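Local coordinates for B-type flagellar hook-associated protein 2 (Pseudomonas aeruginosa, PDB 5FHY), which caps the tip of the growing flagellar filament, promoting flagellin polymerization there and keeping exported flagellin subunits from leaking away, at residues 170-175 and 183-188. Numbering follows the deposited sequence.
Sequences AANGEI and SIASNS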
# COMPACT_ATOMS: atom_id res chain seq x y z
N ALA B 170 24.83 39.96 38.32
CA ALA B 170 23.66 40.56 37.71
C ALA B 170 24.14 41.75 36.88
O ALA B 170 24.95 42.56 37.34
CB ALA B 170 22.65 41.00 38.76
N ALA B 171 23.65 41.86 35.65
CA ALA B 171 24.13 42.89 34.75
C ALA B 171 23.17 43.12 33.59
O ALA B 171 22.36 42.25 33.26
CB ALA B 171 25.51 42.53 34.22
N ASN B 172 23.28 44.28 32.96
CA ASN B 172 22.50 44.55 31.76
C ASN B 172 23.18 43.90 30.57
O ASN B 172 24.39 43.70 30.57
CB ASN B 172 22.33 46.05 31.51
CG ASN B 172 21.35 46.71 32.46
OD1 ASN B 172 21.08 46.21 33.55
ND2 ASN B 172 20.80 47.83 32.03
N GLY B 173 22.40 43.60 29.54
CA GLY B 173 22.96 43.12 28.29
C GLY B 173 23.16 44.30 27.36
O GLY B 173 22.91 45.45 27.73
N GLU B 174 23.63 44.03 26.15
CA GLU B 174 23.82 45.09 25.17
C GLU B 174 23.53 44.59 23.76
O GLU B 174 23.96 43.51 23.37
CB GLU B 174 25.25 45.63 25.22
CG GLU B 174 25.45 46.91 24.41
CD GLU B 174 26.88 47.41 24.43
OE1 GLU B 174 27.80 46.60 24.22
OE2 GLU B 174 27.08 48.62 24.67
N ILE B 175 22.78 45.40 23.02
CA ILE B 175 22.56 45.15 21.61
C ILE B 175 22.89 46.42 20.84
O ILE B 175 23.05 47.49 21.42
CB ILE B 175 21.11 44.73 21.30
CG1 ILE B 175 20.14 45.88 21.58
CG2 ILE B 175 20.71 43.52 22.13
CD1 ILE B 175 18.69 45.51 21.39
N SER B 183 21.57 49.38 26.08
CA SER B 183 21.77 48.53 27.24
C SER B 183 20.42 47.97 27.65
O SER B 183 19.45 48.71 27.79
CB SER B 183 22.41 49.33 28.38
OG SER B 183 22.52 48.55 29.55
N ILE B 184 20.35 46.66 27.86
CA ILE B 184 19.06 46.04 28.17
C ILE B 184 19.10 45.35 29.53
O ILE B 184 20.05 44.63 29.85
CB ILE B 184 18.66 45.04 27.06
CG1 ILE B 184 19.73 43.97 26.87
CG2 ILE B 184 18.44 45.77 25.75
CD1 ILE B 184 19.33 42.87 25.90
N ALA B 185 18.06 45.55 30.32
CA ALA B 185 18.03 45.05 31.69
C ALA B 185 17.41 43.67 31.76
O ALA B 185 17.35 43.04 32.82
CB ALA B 185 17.29 46.01 32.61
N SER B 186 16.93 43.21 30.61
CA SER B 186 16.33 41.90 30.48
C SER B 186 16.52 41.41 29.05
O SER B 186 16.71 42.22 28.15
CB SER B 186 14.84 41.94 30.85
OG SER B 186 14.16 40.79 30.39
N ASN B 187 16.47 40.10 28.85
CA ASN B 187 16.68 39.56 27.51
C ASN B 187 15.37 39.53 26.74
O ASN B 187 15.31 39.09 25.59
CB ASN B 187 17.30 38.16 27.59
CG ASN B 187 18.70 38.19 28.16
OD1 ASN B 187 19.50 39.06 27.82
ND2 ASN B 187 19.00 37.24 29.03
N SER B 188 14.31 40.01 27.39
CA SER B 188 13.04 40.25 26.74
C SER B 188 12.79 41.75 26.72
O SER B 188 12.35 42.32 27.71
CB SER B 188 11.90 39.53 27.47
OG SER B 188 11.95 38.13 27.25
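Gly173 O is gripped twice from the facing strand: Ile184 N gives it a hydrogen bond of 2.8 Å, arriving from well above the carbonyl's plane, and Ser183 CA adds a CA-H...O contact at 3.3 Å. In return Gly173 N gives a short bond of 2.6 Å to Ile184 O, in the carbonyl plane, making Gly173 and Ile184 an antiparallel hydrogen-bonded pair. Ile184 CG1 lies against the glycine backbone, 3.5 Å from Gly173 C, and Ile184 CD1 runs on to meet Ile175 CG2 at 4.1 Å, the two side chains crossing at about a right angle.

Next to this pair, Ser183 OG takes a hydrogen bond of 3.1 Å from Asn172 ND2, the serine oxygen lying close to the plane of the amide. Ser183 OG stands anti to its own backbone N (chi1 176°), and with CG beside the backbone N (chi1 -74°) Asn172 directs ND2 at it. The other end of this amide is also held, because Asn172 OD1 accepts from the backbone N of Asp126 and passes Ala185 CB at 3.9 Å; bonds at both ends should fix the amide's rotation.

Both segments belong to the FliD C-terminal family region of the cap protein. The Gly173-Ile184 pair lies at the end of the hairpin of strands 173-177 and 180-184 away from its turn. Strand 173-177 continues the antiparallel sheet to strand 34-42, through backbone bonds of Glu174 with Asn41 and Ser42, whereas 180-184 is an outermost strand within the chain, where Ser183 N bonds Asn112 OD1 of a neighbouring subunit.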